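Side-chain contacts in TqaA (Penicillium aethiopicum, PDB 5DLK), which is a nonribosomal peptide synthetase whose terminal condensation-like domain, the part crystallised here, probably releases the peptide product by macrocyclization: residues E134-L139 / T160-P165; R77-D82 / E168-T173. One frame throughout, in Å; residues are numbered along the deposited sequence.

The two interactions lie about 12 Å apart, centre to centre, on one mixed sheet of the condensation domain, in which strands 158-163 and 169-177 are antiparallel neighbours. Along the chain 77-82 comes first, then 134-139, 160-165 and 168-173, so interaction 1 is nested within the loop that interaction 2 closes. Interaction 1 packs helix 132-144 on one face of the sheet; interaction 2 brings the start of helix 81-94 and the turn before it onto the other. Backbone hydrogen bonds between Val162 and Val171 and between Thr160 and Thr173 join them. Both lie away from the residues that bind phosphopantetheine and belong to the scaffold of the domain.

Interaction 1: residues E134-L139 / T160-P165; sequences EVCKAL and TLVSCP
Val162 holds CG1 anti to its backbone N (chi1 180°), which leaves CG2 anti to the carbonyl carbon, and this fork lets one valine meet two successive helix residues. Its CG1 comes up against the branch of Val135, 4.1 Å from Val135 CB and equally close to Val135 CG1, the two side chains lying obliquely to each other. CG2 takes the neighbouring place, 3.6 Å from Cys136 SG. That sulfur is brought beside the cysteine's own backbone N by a chi1 of -69° and points across to the strand, where it lies 4.1 Å from Val162 CB as well.

Strand 122-125, helix 132-144 and strand 158-163 form a beta-alpha-beta unit, with the two strands parallel neighbours in the sheet, and Val162 is where the helix rests on the second of them. Val124 and Cys126 pack on both valines, while Val171 and Thr173 of the next strand reach Cys136. Between the two segments the thiol and the methyl groups meet by van der Waals packing alone; the hydrogen bonding around Val162 is that of the sheet backbone, so shape and burial of apolar surface hold the helix here.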
ATOM      1  N   GLU A 134     -26.007   6.262  -2.813  1.00 26.36           N
ATOM      2  CA  GLU A 134     -25.988   7.315  -3.824  1.00 25.20           C
ATOM      3  C   GLU A 134     -25.655   8.674  -3.215  1.00 24.87           C
ATOM      4  O   GLU A 134     -25.030   9.518  -3.864  1.00 23.32           O
ATOM      5  CB  GLU A 134     -27.330   7.380  -4.569  1.00 28.07           C
ATOM      6  CG  GLU A 134     -27.566   6.166  -5.481  1.00 30.22           C
ATOM      7  CD  GLU A 134     -28.954   6.154  -6.101  1.00 42.48           C
ATOM      8  OE1 GLU A 134     -29.583   7.236  -6.169  1.00 38.38           O
ATOM      9  OE2 GLU A 134     -29.406   5.062  -6.524  1.00 44.00           O
ATOM     10  N   VAL A 135     -26.088   8.898  -1.979  1.00 22.33           N
ATOM     11  CA  VAL A 135     -25.694  10.098  -1.249  1.00 22.06           C
ATOM     12  C   VAL A 135     -24.177  10.079  -0.993  1.00 21.28           C
ATOM     13  O   VAL A 135     -23.495  11.085  -1.180  1.00 21.13           O
ATOM     14  CB  VAL A 135     -26.444  10.211   0.091  1.00 25.36           C
ATOM     15  CG1 VAL A 135     -25.842  11.317   0.972  1.00 25.15           C
ATOM     16  CG2 VAL A 135     -27.935  10.454  -0.172  1.00 25.94           C
ATOM     17  N   CYS A 136     -23.678   8.940  -0.540  1.00 20.66           N
ATOM     18  CA  CYS A 136     -22.241   8.778  -0.289  1.00 24.56           C
ATOM     19  C   CYS A 136     -21.437   9.055  -1.559  1.00 20.83           C
ATOM     20  O   CYS A 136     -20.413   9.747  -1.526  1.00 21.62           O
ATOM     21  CB  CYS A 136     -21.930   7.373   0.219  1.00 24.39           C
ATOM     22  SG  CYS A 136     -22.525   6.976   1.875  1.00 28.17           S
ATOM     23  N   LYS A 137     -21.905   8.513  -2.678  1.00 21.12           N
ATOM     24  CA  LYS A 137     -21.212   8.706  -3.949  1.00 21.97           C
ATOM     25  C   LYS A 137     -21.248  10.170  -4.361  1.00 24.49           C
ATOM     26  O   LYS A 137     -20.262  10.698  -4.841  1.00 19.72           O
ATOM     27  CB  LYS A 137     -21.821   7.821  -5.046  1.00 24.36           C
ATOM     28  CG  LYS A 137     -21.022   7.769  -6.348  1.00 28.25           C
ATOM     29  CD  LYS A 137     -19.571   7.300  -6.098  1.00 29.42           C
ATOM     30  CE  LYS A 137     -19.016   6.499  -7.285  1.00 35.69           C
ATOM     31  NZ  LYS A 137     -19.104   7.244  -8.575  1.00 35.65           N
ATOM     32  N   ALA A 138     -22.374  10.854  -4.146  1.00 20.55           N
ATOM     33  CA  ALA A 138     -22.441  12.273  -4.485  1.00 20.29           C
ATOM     34  C   ALA A 138     -21.467  13.126  -3.664  1.00 18.38           C
ATOM     35  O   ALA A 138     -20.895  14.077  -4.186  1.00 21.87           O
ATOM     36  CB  ALA A 138     -23.890  12.812  -4.301  1.00 20.18           C
ATOM     37  N   LEU A 139     -21.313  12.816  -2.378  1.00 16.60           N
ATOM     38  CA  LEU A 139     -20.413  13.579  -1.525  1.00 19.52           C
ATOM     39  C   LEU A 139     -18.957  13.278  -1.920  1.00 19.48           C
ATOM     40  O   LEU A 139     -18.108  14.171  -1.937  1.00 20.54           O
ATOM     41  CB  LEU A 139     -20.644  13.244  -0.042  1.00 21.05           C
ATOM     42  CG  LEU A 139     -21.981  13.743   0.528  1.00 23.58           C
ATOM     43  CD1 LEU A 139     -22.126  13.164   1.923  1.00 21.63           C
ATOM     44  CD2 LEU A 139     -21.987  15.262   0.547  1.00 23.67           C
ATOM     45  N   THR A 160     -18.355   8.680   8.032  1.00 22.20           N
ATOM     46  CA  THR A 160     -19.650   9.177   7.559  1.00 25.37           C
ATOM     47  C   THR A 160     -20.683   8.097   7.827  1.00 24.01           C
ATOM     48  O   THR A 160     -20.421   6.919   7.644  1.00 23.58           O
ATOM     49  CB  THR A 160     -19.634   9.529   6.049  1.00 26.10           C
ATOM     50  OG1 THR A 160     -18.620  10.509   5.782  1.00 22.51           O
ATOM     51  CG2 THR A 160     -20.978  10.107   5.614  1.00 24.67           C
ATOM     52  N   LEU A 161     -21.871   8.506   8.261  1.00 24.39           N
ATOM     53  CA  LEU A 161     -22.943   7.566   8.547  1.00 23.85           C
ATOM     54  C   LEU A 161     -24.200   8.083   7.869  1.00 27.37           C
ATOM     55  O   LEU A 161     -24.681   9.160   8.218  1.00 24.88           O
ATOM     56  CB  LEU A 161     -23.147   7.448  10.061  1.00 31.09           C
ATOM     57  CG  LEU A 161     -23.985   6.305  10.611  1.00 32.47           C
ATOM     58  CD1 LEU A 161     -23.476   4.990  10.055  1.00 32.71           C
ATOM     59  CD2 LEU A 161     -23.889   6.310  12.132  1.00 32.94           C
ATOM     60  N   VAL A 162     -24.689   7.348   6.872  1.00 23.77           N
ATOM     61  CA  VAL A 162     -25.818   7.807   6.058  1.00 28.71           C
ATOM     62  C   VAL A 162     -26.992   6.854   6.255  1.00 29.37           C
ATOM     63  O   VAL A 162     -26.884   5.666   5.969  1.00 25.33           O
ATOM     64  CB  VAL A 162     -25.431   7.906   4.565  1.00 27.49           C
ATOM     65  CG1 VAL A 162     -26.603   8.372   3.728  1.00 25.74           C
ATOM     66  CG2 VAL A 162     -24.267   8.873   4.388  1.00 26.62           C
ATOM     67  N   SER A 163     -28.118   7.382   6.742  1.00 27.34           N
ATOM     68  CA  SER A 163     -29.223   6.540   7.199  1.00 27.88           C
ATOM     69  C   SER A 163     -30.533   6.776   6.451  1.00 28.96           C
ATOM     70  O   SER A 163     -30.884   7.909   6.144  1.00 27.09           O
ATOM     71  CB  SER A 163     -29.493   6.783   8.694  1.00 29.96           C
ATOM     72  OG  SER A 163     -28.364   6.465   9.478  1.00 41.96           O
ATOM     73  N   CYS A 164     -31.248   5.693   6.177  1.00 29.24           N
ATOM     74  CA  CYS A 164     -32.656   5.781   5.796  1.00 32.08           C
ATOM     75  C   CYS A 164     -33.492   6.034   7.049  1.00 32.03           C
ATOM     76  O   CYS A 164     -33.105   5.612   8.140  1.00 31.63           O
ATOM     77  CB  CYS A 164     -33.120   4.497   5.116  1.00 26.34           C
ATOM     78  SG  CYS A 164     -32.280   4.104   3.577  1.00 36.65           S
ATOM     79  N   PRO A 165     -34.652   6.705   6.894  1.00 35.35           N
ATOM     80  CA  PRO A 165     -35.557   7.065   7.996  1.00 36.10           C
ATOM     81  C   PRO A 165     -35.740   6.034   9.127  1.00 40.30           C
ATOM     82  O   PRO A 165     -35.798   6.440  10.289  1.00 53.44           O
ATOM     83  CB  PRO A 165     -36.876   7.300   7.264  1.00 34.59           C
ATOM     84  CG  PRO A 165     -36.441   7.960   6.010  1.00 37.76           C
ATOM     85  CD  PRO A 165     -35.120   7.281   5.622  1.00 30.49           C
TER

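Interaction 2: residues R77-D82 / E168-T173; sequences RSLNMD and EHVVLT
One face of the Glu168 carboxylate is overlaid by the aliphatic stem of Arg77: OE2 of Glu168 is 3.7 Å from Arg77 CB, and Arg77 CG stands over the group, 4.2 Å from Glu168 CD. The guanidinium does not follow the carboxylate. With the arginine chain bent at chi3 (-133°), the two planes are turned 75° apart, and the nearest charged atoms, Arg77 NH1 and Glu168 OE1, remain 5.2 Å from each other. The opposite charges may still attract across this exposed edge, but they form no salt bridge.

Further in, the contact turns apolar around Val170. Leu79, its CG anti to the backbone N (chi1 -176°), crosses the valine at about a right angle and sets CD2 against the branch point, 3.9 Å from Val170 CB. The bend of Met81 at chi2 swings its sulfur round to meet the valine tip to tip, SD 4.0 Å from Val170 CG2.

These residues mark the exit from strand 67-75 into helix 81-94. Strand 169-177 runs antiparallel to the first of these, and Val170 pairs through its backbone with Ile74. Asn80 is the N-cap of the helix, its OD1 accepting a hydrogen bond from the backbone N of Arg83. The sheet face on which Val170 lies is continued by Leu161 and Ser163 of strand 158-163, both of which touch Met81. On the far side of the turn, Ser78 OG is hydrogen-bonded to Ser404 and Ser405, just before strand 407-415.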
ATOM      1  N   ARG A  77     -32.719  -4.818  11.860  1.00 49.29           N
ATOM      2  CA  ARG A  77     -33.344  -4.100  12.964  1.00 49.41           C
ATOM      3  C   ARG A  77     -32.449  -4.055  14.201  1.00 47.35           C
ATOM      4  O   ARG A  77     -32.748  -3.351  15.164  1.00 48.11           O
ATOM      5  CB  ARG A  77     -34.695  -4.738  13.312  1.00 53.64           C
ATOM      6  CG  ARG A  77     -35.416  -5.355  12.118  1.00 55.33           C
ATOM      7  CD  ARG A  77     -36.660  -6.123  12.545  1.00 64.51           C
ATOM      8  NE  ARG A  77     -36.726  -7.440  11.910  1.00 73.64           N
ATOM      9  CZ  ARG A  77     -37.372  -7.699  10.776  1.00 77.30           C
ATOM     10  NH1 ARG A  77     -38.025  -6.732  10.143  1.00 79.06           N
ATOM     11  NH2 ARG A  77     -37.371  -8.930  10.275  1.00 78.47           N
ATOM     12  N   SER A  78     -31.341  -4.789  14.167  1.00 45.67           N
ATOM     13  CA  SER A  78     -30.479  -4.927  15.342  1.00 47.90           C
ATOM     14  C   SER A  78     -29.442  -3.818  15.494  1.00 42.98           C
ATOM     15  O   SER A  78     -28.755  -3.747  16.511  1.00 45.05           O
ATOM     16  CB  SER A  78     -29.749  -6.275  15.309  1.00 50.70           C
ATOM     17  OG  SER A  78     -30.656  -7.356  15.206  1.00 54.33           O
ATOM     18  N   LEU A  79     -29.316  -2.960  14.490  1.00 45.34           N
ATOM     19  CA  LEU A  79     -28.235  -1.978  14.491  1.00 42.48           C
ATOM     20  C   LEU A  79     -28.361  -0.989  15.639  1.00 41.05           C
ATOM     21  O   LEU A  79     -29.424  -0.426  15.876  1.00 41.82           O
ATOM     22  CB  LEU A  79     -28.189  -1.220  13.161  1.00 44.81           C
ATOM     23  CG  LEU A  79     -27.024  -0.228  13.052  1.00 45.57           C
ATOM     24  CD1 LEU A  79     -25.676  -0.951  13.213  1.00 39.24           C
ATOM     25  CD2 LEU A  79     -27.070   0.552  11.739  1.00 42.04           C
ATOM     26  N   ASN A  80     -27.261  -0.782  16.353  1.00 36.78           N
ATOM     27  CA  ASN A  80     -27.219   0.196  17.422  1.00 38.16           C
ATOM     28  C   ASN A  80     -26.410   1.414  16.980  1.00 41.38           C
ATOM     29  O   ASN A  80     -25.179   1.385  16.995  1.00 38.06           O
ATOM     30  CB  ASN A  80     -26.629  -0.436  18.682  1.00 41.81           C
ATOM     31  CG  ASN A  80     -26.704   0.470  19.891  1.00 41.30           C
ATOM     32  OD1 ASN A  80     -26.669   1.697  19.780  1.00 40.45           O
ATOM     33  ND2 ASN A  80     -26.797  -0.137  21.067  1.00 45.63           N
ATOM     34  N   MET A  81     -27.107   2.478  16.587  1.00 36.79           N
ATOM     35  CA  MET A  81     -26.455   3.655  16.016  1.00 36.38           C
ATOM     36  C   MET A  81     -25.481   4.340  16.974  1.00 41.89           C
ATOM     37  O   MET A  81     -24.406   4.783  16.551  1.00 36.12           O
ATOM     38  CB  MET A  81     -27.505   4.656  15.531  1.00 39.55           C
ATOM     39  CG  MET A  81     -28.323   4.150  14.357  1.00 41.89           C
ATOM     40  SD  MET A  81     -27.440   4.176  12.777  1.00 41.05           S
ATOM     41  CE  MET A  81     -27.434   5.933  12.423  1.00 37.05           C
ATOM     42  N   ASP A  82     -25.831   4.419  18.257  1.00 38.33           N
ATOM     43  CA  ASP A  82     -24.920   5.023  19.230  1.00 38.73           C
ATOM     44  C   ASP A  82     -23.640   4.202  19.389  1.00 37.08           C
ATOM     45  O   ASP A  82     -22.552   4.760  19.515  1.00 37.52           O
ATOM     46  CB  ASP A  82     -25.593   5.186  20.593  1.00 39.88           C
ATOM     47  CG  ASP A  82     -26.420   6.453  20.683  1.00 53.07           C
ATOM     48  OD1 ASP A  82     -26.318   7.292  19.758  1.00 48.67           O
ATOM     49  OD2 ASP A  82     -27.165   6.615  21.677  1.00 53.64           O
ATOM     50  N   GLU A 168     -32.704   1.258   9.556  1.00 35.84           N
ATOM     51  CA  GLU A 168     -32.554  -0.175   9.314  1.00 40.81           C
ATOM     52  C   GLU A 168     -31.883  -0.432   7.958  1.00 38.08           C
ATOM     53  O   GLU A 168     -31.741  -1.575   7.516  1.00 35.28           O
ATOM     54  CB  GLU A 168     -33.912  -0.871   9.398  1.00 41.92           C
ATOM     55  CG  GLU A 168     -34.616  -0.595  10.726  1.00 42.84           C
ATOM     56  CD  GLU A 168     -35.900  -1.393  10.918  1.00 54.77           C
ATOM     57  OE1 GLU A 168     -36.544  -1.753   9.907  1.00 50.86           O
ATOM     58  OE2 GLU A 168     -36.259  -1.655  12.091  1.00 56.00           O
ATOM     59  N   HIS A 169     -31.496   0.659   7.306  1.00 34.48           N
ATOM     60  CA  HIS A 169     -30.664   0.637   6.103  1.00 31.99           C
ATOM     61  C   HIS A 169     -29.721   1.827   6.220  1.00 31.98           C
ATOM     62  O   HIS A 169     -30.143   2.984   6.145  1.00 30.62           O
ATOM     63  CB  HIS A 169     -31.501   0.710   4.828  1.00 30.67           C
ATOM     64  CG  HIS A 169     -30.692   0.724   3.564  1.00 32.67           C
ATOM     65  ND1 HIS A 169     -31.273   0.704   2.315  1.00 35.31           N
ATOM     66  CD2 HIS A 169     -29.354   0.768   3.356  1.00 31.42           C
ATOM     67  CE1 HIS A 169     -30.328   0.734   1.391  1.00 37.77           C
ATOM     68  NE2 HIS A 169     -29.154   0.776   1.996  1.00 31.98           N
ATOM     69  N   VAL A 170     -28.442   1.531   6.422  1.00 27.80           N
ATOM     70  CA  VAL A 170     -27.467   2.541   6.797  1.00 26.23           C
ATOM     71  C   VAL A 170     -26.150   2.251   6.053  1.00 26.69           C
ATOM     72  O   VAL A 170     -25.822   1.095   5.843  1.00 28.04           O
ATOM     73  CB  VAL A 170     -27.263   2.524   8.328  1.00 32.19           C
ATOM     74  CG1 VAL A 170     -25.912   3.028   8.723  1.00 33.51           C
ATOM     75  CG2 VAL A 170     -28.379   3.300   9.041  1.00 28.97           C
ATOM     76  N   VAL A 171     -25.435   3.286   5.618  1.00 25.77           N
ATOM     77  CA  VAL A 171     -24.076   3.081   5.086  1.00 25.18           C
ATOM     78  C   VAL A 171     -23.078   3.793   5.985  1.00 25.51           C
ATOM     79  O   VAL A 171     -23.227   4.978   6.269  1.00 23.54           O
ATOM     80  CB  VAL A 171     -23.924   3.584   3.628  1.00 22.43           C
ATOM     81  CG1 VAL A 171     -22.455   3.418   3.141  1.00 25.52           C
ATOM     82  CG2 VAL A 171     -24.868   2.830   2.700  1.00 26.33           C
ATOM     83  N   LEU A 172     -22.070   3.050   6.442  1.00 23.32           N
ATOM     84  CA  LEU A 172     -20.976   3.619   7.211  1.00 23.85           C
ATOM     85  C   LEU A 172     -19.773   3.702   6.293  1.00 21.81           C
ATOM     86  O   LEU A 172     -19.450   2.705   5.659  1.00 22.11           O
ATOM     87  CB  LEU A 172     -20.655   2.747   8.418  1.00 25.24           C
ATOM     88  CG  LEU A 172     -19.328   3.000   9.135  1.00 24.75           C
ATOM     89  CD1 LEU A 172     -19.367   4.304   9.899  1.00 25.21           C
ATOM     90  CD2 LEU A 172     -19.018   1.830  10.047  1.00 30.61           C
ATOM     91  N   THR A 173     -19.136   4.870   6.185  1.00 23.72           N
ATOM     92  CA  THR A 173     -17.888   4.936   5.412  1.00 24.02           C
ATOM     93  C   THR A 173     -16.700   5.410   6.248  1.00 24.52           C
ATOM     94  O   THR A 173     -16.824   6.199   7.195  1.00 22.38           O
ATOM     95  CB  THR A 173     -18.027   5.833   4.154  1.00 20.77           C
ATOM     96  OG1 THR A 173     -17.851   7.212   4.492  1.00 26.61           O
ATOM     97  CG2 THR A 173     -19.403   5.631   3.487  1.00 21.47           C
TER